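Local coordinates for putative carbohydrate binding protein (Pseudomonas aeruginosa, PDB 3QEC) that probably binds carbohydrates such as heparin, with possible roles in carbohydrate transport and biofilm formation, at residues A[8-13]-A[79-84]; A[13-18]-A[51-56]. All coordinates share one frame; numbering follows the deposited sequence. Where two conformers were deposited one is given.

Interaction 1. Residues A[8-13]-A[79-84]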
ATOM      1  N   PRO A   8      10.588   9.133  12.559  1.00 71.71           N
ATOM      2  CA  PRO A   8      10.481   9.459  13.992  1.00 70.72           C
ATOM      3  C   PRO A   8      10.603   8.208  14.867  1.00 72.71           C
ATOM      4  O   PRO A   8      10.580   7.089  14.342  1.00 72.11           O
ATOM      5  CB  PRO A   8       9.087  10.082  14.104  1.00 70.75           C
ATOM      6  CG  PRO A   8       8.324   9.526  12.982  1.00 73.48           C
ATOM      7  CD  PRO A   8       9.286   9.292  11.874  1.00 70.33           C
ATOM      8  N   ASP A   9      10.745   8.381  16.190  1.00 68.48           N
ATOM      9  CA  ASP A   9      10.784   7.239  17.108  1.00 68.42           C
ATOM     10  C   ASP A   9       9.453   6.479  17.025  1.00 70.32           C
ATOM     11  O   ASP A   9       8.401   7.109  16.830  1.00 69.01           O
ATOM     12  CB  ASP A   9      11.042   7.697  18.558  1.00 71.59           C
ATOM     13  CG  ASP A   9      12.398   8.323  18.844  1.00 88.16           C
ATOM     14  OD1 ASP A   9      13.390   7.955  18.155  1.00 88.82           O
ATOM     15  OD2 ASP A   9      12.487   9.123  19.802  1.00 97.09           O
ATOM     16  N   PHE A  10       9.499   5.140  17.132  1.00 65.76           N
ATOM     17  CA  PHE A  10       8.302   4.295  17.093  1.00 63.05           C
ATOM     18  C   PHE A  10       7.302   4.759  18.183  1.00 66.92           C
ATOM     19  O   PHE A  10       7.666   4.779  19.359  1.00 66.83           O
ATOM     20  CB  PHE A  10       8.673   2.807  17.257  1.00 63.98           C
ATOM     21  CG  PHE A  10       7.504   1.864  17.087  1.00 62.84           C
ATOM     22  CD1 PHE A  10       7.064   1.498  15.820  1.00 63.39           C
ATOM     23  CD2 PHE A  10       6.848   1.339  18.194  1.00 63.34           C
ATOM     24  CE1 PHE A  10       5.998   0.619  15.666  1.00 63.07           C
ATOM     25  CE2 PHE A  10       5.779   0.462  18.039  1.00 64.47           C
ATOM     26  CZ  PHE A  10       5.367   0.101  16.777  1.00 62.05           C
ATOM     27  N   PRO A  11       6.080   5.218  17.789  1.00 63.75           N
ATOM     28  CA  PRO A  11       5.121   5.744  18.782  1.00 63.36           C
ATOM     29  C   PRO A  11       4.224   4.658  19.386  1.00 68.44           C
ATOM     30  O   PRO A  11       3.147   4.352  18.860  1.00 68.45           O
ATOM     31  CB  PRO A  11       4.307   6.752  17.962  1.00 64.03           C
ATOM     32  CG  PRO A  11       4.393   6.263  16.545  1.00 67.13           C
ATOM     33  CD  PRO A  11       5.525   5.297  16.421  1.00 63.60           C
ATOM     34  N   GLU A  12       4.670   4.090  20.504  1.00 66.00           N
ATOM     35  CA  GLU A  12       3.997   3.006  21.229  1.00 64.95           C
ATOM     36  C   GLU A  12       2.534   3.331  21.537  1.00 63.85           C
ATOM     37  O   GLU A  12       1.673   2.484  21.245  1.00 62.53           O
ATOM     38  CB  GLU A  12       4.754   2.665  22.521  1.00 67.92           C
ATOM     39  CG  GLU A  12       6.133   2.055  22.283  1.00 85.15           C
ATOM     40  CD  GLU A  12       7.099   1.978  23.462  1.00117.05           C
ATOM     41  OE1 GLU A  12       6.637   1.861  24.622  1.00106.39           O
ATOM     42  OE2 GLU A  12       8.329   1.991  23.214  1.00113.20           O
ATOM     43  N   HIS A  13       2.249   4.555  22.085  1.00 57.06           N
ATOM     44  CA  HIS A  13       0.916   5.022  22.442  0.50 55.13           C
ATOM     45  C   HIS A  13      -0.060   4.947  21.228  1.00 59.11           C
ATOM     46  O   HIS A  13      -1.223   4.546  21.381  1.00 59.70           O
ATOM     47  CB  HIS A  13       1.024   6.454  23.018  0.50 55.26           C
ATOM     48  CG  HIS A  13       1.755   7.433  22.145  0.50 57.71           C
ATOM     49  ND1 HIS A  13       3.139   7.440  22.062  0.50 59.58           N
ATOM     50  CD2 HIS A  13       1.267   8.419  21.358  0.50 58.18           C
ATOM     51  CE1 HIS A  13       3.437   8.410  21.217  0.50 58.68           C
ATOM     52  NE2 HIS A  13       2.346   9.033  20.777  0.50 58.26           N
ATOM     53  N   VAL A  79      15.038   0.350   7.466  1.00 78.79           N
ATOM     54  CA  VAL A  79      14.536  -0.849   8.132  1.00 77.23           C
ATOM     55  C   VAL A  79      13.566  -0.365   9.205  1.00 76.99           C
ATOM     56  O   VAL A  79      13.918   0.497  10.017  1.00 77.04           O
ATOM     57  CB  VAL A  79      15.688  -1.732   8.700  1.00 82.80           C
ATOM     58  CG1 VAL A  79      15.149  -3.001   9.364  1.00 82.01           C
ATOM     59  CG2 VAL A  79      16.690  -2.091   7.606  1.00 84.15           C
ATOM     60  N   LEU A  80      12.334  -0.873   9.167  1.00 70.13           N
ATOM     61  CA  LEU A  80      11.279  -0.476  10.096  1.00 67.48           C
ATOM     62  C   LEU A  80      11.385  -1.229  11.409  1.00 71.64           C
ATOM     63  O   LEU A  80      11.896  -2.351  11.429  1.00 73.20           O
ATOM     64  CB  LEU A  80       9.896  -0.696   9.457  1.00 65.37           C
ATOM     65  CG  LEU A  80       9.625   0.094   8.163  1.00 68.21           C
ATOM     66  CD1 LEU A  80       8.340  -0.324   7.540  1.00 66.34           C
ATOM     67  CD2 LEU A  80       9.580   1.583   8.422  1.00 69.87           C
ATOM     68  N   ASP A  81      10.912  -0.607  12.509  1.00 66.65           N
ATOM     69  CA  ASP A  81      10.906  -1.198  13.850  1.00 66.06           C
ATOM     70  C   ASP A  81      10.199  -2.577  13.791  1.00 71.65           C
ATOM     71  O   ASP A  81       9.120  -2.698  13.180  1.00 70.62           O
ATOM     72  CB  ASP A  81      10.220  -0.246  14.852  1.00 65.94           C
ATOM     73  CG  ASP A  81      10.386  -0.606  16.324  1.00 70.25           C
ATOM     74  OD1 ASP A  81       9.798  -1.606  16.758  1.00 70.23           O
ATOM     75  OD2 ASP A  81      11.040   0.167  17.059  1.00 75.16           O
ATOM     76  N   PRO A  82      10.799  -3.640  14.383  1.00 69.44           N
ATOM     77  CA  PRO A  82      10.172  -4.972  14.290  1.00 68.84           C
ATOM     78  C   PRO A  82       8.796  -5.079  14.960  1.00 71.78           C
ATOM     79  O   PRO A  82       8.059  -6.012  14.640  1.00 73.16           O
ATOM     80  CB  PRO A  82      11.190  -5.886  14.957  1.00 72.00           C
ATOM     81  CG  PRO A  82      12.026  -4.997  15.806  1.00 76.51           C
ATOM     82  CD  PRO A  82      12.088  -3.698  15.106  1.00 71.56           C
ATOM     83  N   ARG A  83       8.419  -4.111  15.819  1.00 65.39           N
ATOM     84  CA  ARG A  83       7.123  -4.097  16.503  1.00 63.84           C
ATOM     85  C   ARG A  83       5.958  -3.764  15.565  1.00 69.50           C
ATOM     86  O   ARG A  83       4.804  -4.034  15.902  1.00 68.83           O
ATOM     87  CB  ARG A  83       7.130  -3.084  17.651  1.00 60.09           C
ATOM     88  CG  ARG A  83       7.869  -3.544  18.901  1.00 60.40           C
ATOM     89  CD  ARG A  83       7.970  -2.416  19.911  1.00 60.08           C
ATOM     90  NE  ARG A  83       8.956  -1.424  19.481  1.00 69.42           N
ATOM     91  CZ  ARG A  83       9.289  -0.333  20.164  1.00 77.89           C
ATOM     92  NH1 ARG A  83       8.728  -0.080  21.341  1.00 56.81           N
ATOM     93  NH2 ARG A  83      10.218   0.491  19.696  1.00 65.11           N
ATOM     94  N   ARG A  84       6.247  -3.139  14.418  1.00 67.36           N
ATOM     95  CA  ARG A  84       5.230  -2.720  13.450  1.00 66.06           C
ATOM     96  C   ARG A  84       4.609  -3.913  12.716  1.00 71.46           C
ATOM     97  O   ARG A  84       3.414  -3.893  12.454  1.00 71.37           O
ATOM     98  CB  ARG A  84       5.861  -1.737  12.451  1.00 64.31           C
ATOM     99  CG  ARG A  84       5.024  -1.377  11.230  1.00 61.20           C
ATOM    100  CD  ARG A  84       5.799  -1.745   9.999  1.00 59.46           C
ATOM    101  NE  ARG A  84       5.014  -1.569   8.787  1.00 55.49           N
ATOM    102  CZ  ARG A  84       5.182  -2.287   7.684  1.00 69.96           C
ATOM    103  NH1 ARG A  84       6.105  -3.242   7.640  1.00 59.62           N
ATOM    104  NH2 ARG A  84       4.415  -2.075   6.625  1.00 57.18           N
TER

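Interaction 2. Residues A[13-18]-A[51-56]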
ATOM      1  N   HIS A  13       2.249   4.555  22.085  1.00 57.06           N
ATOM      2  CA  HIS A  13       0.916   5.022  22.442  0.50 55.13           C
ATOM      3  C   HIS A  13      -0.060   4.947  21.228  1.00 59.11           C
ATOM      4  O   HIS A  13      -1.223   4.546  21.381  1.00 59.70           O
ATOM      5  CB  HIS A  13       1.024   6.454  23.018  0.50 55.26           C
ATOM      6  CG  HIS A  13       1.755   7.433  22.145  0.50 57.71           C
ATOM      7  ND1 HIS A  13       3.139   7.440  22.062  0.50 59.58           N
ATOM      8  CD2 HIS A  13       1.267   8.419  21.358  0.50 58.18           C
ATOM      9  CE1 HIS A  13       3.437   8.410  21.217  0.50 58.68           C
ATOM     10  NE2 HIS A  13       2.346   9.033  20.777  0.50 58.26           N
ATOM     11  N   GLU A  14       0.416   5.374  20.046  1.00 55.37           N
ATOM     12  CA  GLU A  14      -0.407   5.387  18.833  1.00 53.65           C
ATOM     13  C   GLU A  14      -0.864   3.983  18.464  1.00 60.42           C
ATOM     14  O   GLU A  14      -2.023   3.815  18.099  1.00 62.34           O
ATOM     15  CB  GLU A  14       0.341   6.037  17.672  1.00 54.06           C
ATOM     16  CG  GLU A  14       0.395   7.547  17.792  1.00 51.66           C
ATOM     17  CD  GLU A  14       1.078   8.244  16.634  1.00 64.36           C
ATOM     18  OE1 GLU A  14       0.911   7.780  15.484  1.00 57.13           O
ATOM     19  OE2 GLU A  14       1.741   9.280  16.867  1.00 61.11           O
ATOM     20  N   TYR A  15       0.023   2.970  18.606  1.00 55.93           N
ATOM     21  CA  TYR A  15      -0.308   1.580  18.307  1.00 54.45           C
ATOM     22  C   TYR A  15      -1.199   0.972  19.418  1.00 59.53           C
ATOM     23  O   TYR A  15      -2.137   0.233  19.102  1.00 60.99           O
ATOM     24  CB  TYR A  15       0.977   0.756  18.064  1.00 54.84           C
ATOM     25  CG  TYR A  15       1.561   1.028  16.688  1.00 54.59           C
ATOM     26  CD1 TYR A  15       1.077   0.368  15.561  1.00 55.11           C
ATOM     27  CD2 TYR A  15       2.516   2.029  16.498  1.00 55.23           C
ATOM     28  CE1 TYR A  15       1.543   0.677  14.283  1.00 55.17           C
ATOM     29  CE2 TYR A  15       2.997   2.342  15.224  1.00 55.36           C
ATOM     30  CZ  TYR A  15       2.514   1.654  14.119  1.00 61.90           C
ATOM     31  OH  TYR A  15       2.971   1.939  12.852  1.00 58.22           O
ATOM     32  N   ALA A  16      -0.951   1.327  20.696  1.00 54.75           N
ATOM     33  CA  ALA A  16      -1.716   0.842  21.855  1.00 53.58           C
ATOM     34  C   ALA A  16      -3.196   1.285  21.798  1.00 57.15           C
ATOM     35  O   ALA A  16      -4.084   0.497  22.127  1.00 58.19           O
ATOM     36  CB  ALA A  16      -1.076   1.329  23.144  1.00 54.70           C
ATOM     37  N   ALA A  17      -3.458   2.511  21.328  1.00 51.84           N
ATOM     38  CA  ALA A  17      -4.810   3.068  21.208  1.00 49.88           C
ATOM     39  C   ALA A  17      -5.630   2.415  20.073  1.00 53.49           C
ATOM     40  O   ALA A  17      -6.840   2.610  20.029  1.00 54.38           O
ATOM     41  CB  ALA A  17      -4.736   4.579  20.995  1.00 49.64           C
ATOM     42  N   THR A  18      -5.011   1.655  19.164  1.00 49.35           N
ATOM     43  CA  THR A  18      -5.801   1.063  18.078  1.00 49.45           C
ATOM     44  C   THR A  18      -6.592  -0.184  18.518  1.00 55.15           C
ATOM     45  O   THR A  18      -6.098  -0.993  19.303  1.00 56.24           O
ATOM     46  CB  THR A  18      -4.923   0.719  16.846  1.00 53.60           C
ATOM     47  OG1 THR A  18      -4.032  -0.345  17.156  1.00 57.25           O
ATOM     48  CG2 THR A  18      -4.140   1.898  16.331  1.00 49.34           C
ATOM     49  N   PRO A  51      -2.214   0.275  10.597  1.00 54.06           N
ATOM     50  CA  PRO A  51      -2.638   1.548  11.225  1.00 51.86           C
ATOM     51  C   PRO A  51      -1.963   2.796  10.620  1.00 55.06           C
ATOM     52  O   PRO A  51      -0.762   2.760  10.340  1.00 54.36           O
ATOM     53  CB  PRO A  51      -2.218   1.368  12.696  1.00 53.18           C
ATOM     54  CG  PRO A  51      -2.203  -0.116  12.905  1.00 58.00           C
ATOM     55  CD  PRO A  51      -1.735  -0.697  11.614  1.00 54.67           C
ATOM     56  N   ALA A  52      -2.742   3.898  10.413  1.00 51.68           N
ATOM     57  CA  ALA A  52      -2.234   5.164   9.863  1.00 52.04           C
ATOM     58  C   ALA A  52      -1.586   6.004  10.980  1.00 59.83           C
ATOM     59  O   ALA A  52      -2.224   6.901  11.529  1.00 61.26           O
ATOM     60  CB  ALA A  52      -3.361   5.941   9.183  1.00 51.68           C
ATOM     61  N   THR A  53      -0.336   5.686  11.337  1.00 56.04           N
ATOM     62  CA  THR A  53       0.379   6.355  12.429  1.00 55.31           C
ATOM     63  C   THR A  53       1.315   7.441  11.911  1.00 60.36           C
ATOM     64  O   THR A  53       1.623   7.487  10.711  1.00 61.02           O
ATOM     65  CB  THR A  53       1.166   5.326  13.272  1.00 58.93           C
ATOM     66  OG1 THR A  53       2.142   4.676  12.458  1.00 58.37           O
ATOM     67  CG2 THR A  53       0.257   4.305  13.967  1.00 52.17           C
ATOM     68  N   SER A  54       1.791   8.312  12.827  1.00 57.08           N
ATOM     69  CA  SER A  54       2.725   9.390  12.492  1.00 57.40           C
ATOM     70  C   SER A  54       4.060   8.807  11.946  1.00 61.53           C
ATOM     71  O   SER A  54       4.710   9.431  11.107  1.00 62.23           O
ATOM     72  CB  SER A  54       2.963  10.287  13.702  1.00 60.11           C
ATOM     73  OG  SER A  54       3.634   9.597  14.742  1.00 66.03           O
ATOM     74  N   TYR A  55       4.405   7.581  12.397  1.00 57.55           N
ATOM     75  CA  TYR A  55       5.571   6.777  12.016  1.00 57.04           C
ATOM     76  C   TYR A  55       5.491   6.398  10.518  1.00 58.52           C
ATOM     77  O   TYR A  55       6.405   6.730   9.762  1.00 58.21           O
ATOM     78  CB  TYR A  55       5.649   5.507  12.921  1.00 57.04           C
ATOM     79  CG  TYR A  55       6.881   4.645  12.729  1.00 58.68           C
ATOM     80  CD1 TYR A  55       8.142   5.093  13.122  1.00 62.07           C
ATOM     81  CD2 TYR A  55       6.785   3.364  12.189  1.00 58.31           C
ATOM     82  CE1 TYR A  55       9.281   4.298  12.951  1.00 63.44           C
ATOM     83  CE2 TYR A  55       7.918   2.573  11.986  1.00 59.30           C
ATOM     84  CZ  TYR A  55       9.164   3.040  12.372  1.00 66.59           C
ATOM     85  OH  TYR A  55      10.278   2.252  12.193  1.00 65.78           O
HETATM   86  N   MSE A  56       4.381   5.745  10.087  1.00 53.23           N
HETATM   87  CA  MSE A  56       4.200   5.324   8.689  1.00 51.60           C
HETATM   88  C   MSE A  56       3.837   6.505   7.743  1.00 58.69           C
HETATM   89  O   MSE A  56       4.106   6.408   6.542  1.00 60.57           O
HETATM   90  CB  MSE A  56       3.190   4.184   8.575  1.00 51.70           C
HETATM   91  CG  MSE A  56       3.704   2.868   9.202  1.00 56.56           C
HETATM   92 SE   MSE A  56       5.537   2.406   8.684  0.75 63.01          SE
HETATM   93  CE  MSE A  56       5.191   1.775   6.866  1.00 58.78           C
TER
HETATM   94  O   HOH W   1       1.384   0.951  10.908  1.00 58.18           O

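Interaction 1. Residues A[8-13]-A[79-84]
The ring of F10 and the guanidinium of R83 form the centre of this contact. CD2 of F10 lies 3.6 Å from CZ of R83, over the middle of one guanidinium face. The two planes are tilted 31° apart, which rules out a flat stack. Nearer the backbone, R83 CB packs against F10 CZ and CE2. The ring reaches this place because CG of F10 is anti to the backbone N (chi1 -174°), which carries the phenyl group across toward residues 81-84. On the same side of the ring as the guanidinium, the carboxylate of D81 stacks at a slight tilt, with OD1 above the ring face, toward the rim.

Polar bonds fix the rotation of the guanidinium. R83 grips D81 side-on: its NE donates to D81 OD1 at 2.9 Å and its NH2 to D81 OD2 at 2.8 Å, each oxygen being met on its syn side but from somewhat out of the carboxylate plane. The anti lone pair of D81 OD1 also takes the backbone N-H of R83, at 3.0 Å, which makes an Asx turn inside the type I beta turn from D81 to R84. The remaining terminal nitrogen, R83 NH1, forms a salt bridge to E12 OE2 at 2.8 Å. That bond is bent (142° at the hydrogen) and enters from above the carboxylate plane. R83 thus links two acids in one network while F10 covers a face of its guanidinium.

E12 opens helix 12-16, right after the N-cap residue P11. Behind the contact, F10 stacks on Y15 of that helix and meets Y55 of helix 54-63 edge-to-face, while L80 packs on M56 and Y59 of the same helix. R84 forms a salt bridge with E50, tying the turn to strand 46-51.

Interaction 2. Residues A[13-18]-A[51-56]
Y15 lays one ring face over the methyl of T53: CG2 sits 3.7 Å from the ring centroid and 22° off the normal, a CH-pi contact displaced toward the rim. The same threonine reaches the phenol, its OG1 donating to Y15 OH at 2.9 Å. Y15 OH in turn donates to a water, 2.7 Å away and near the ring plane, and the water donates to P51 O at 2.9 Å. P51 also meets the tyrosine with its ring, CG lying 4.1 Å from Y15 CE1, while its CB touches the methyl CG2 of T18.

T53 is the N-cap of helix 54-63. With chi1 at 62°, its OG1 stands between the backbone N and the carbonyl carbon, where it accepts a weak capping bond from M56 N, at 3.4 Å. The first turn of this helix is held from outside as well, by a carboxylate of helix 12-16. E14 OE1 uses its syn lone pair to accept the backbone N-H of S54, at 2.8 Å and nearly straight (172°). E14 OE2 takes the hydroxyl OG of S54 at 2.9 Å, on its syn side and somewhat out of plane. Because the E14 chain is extended beyond CG, the carboxylate spans the gap to the helix start. Between P51 and T53, A52 centres an inverse gamma turn, and its backbone hydrogen-bonds with T108 of strand 107-120.

Overall arrangement
The two contacts lie with centres about 9 Å apart on the same side of the chain's centre, and both draw on helix 12-16, meeting at H13. In chain order the segments run 8-13, 13-18, 51-56 and 79-84, so interaction 2 falls between the two ends joined by interaction 1. Direct links couple them: Y55 OH forms a probable hydrogen bond with D81 N at 2.9 Å, and Y55 CB packs against P11 CD. Together they gather the N-terminal segment, the start of helix 54-63 and the loop before strand 89-92 into one cluster beside the antiparallel sheet that contains strands 46-51 and 107-120.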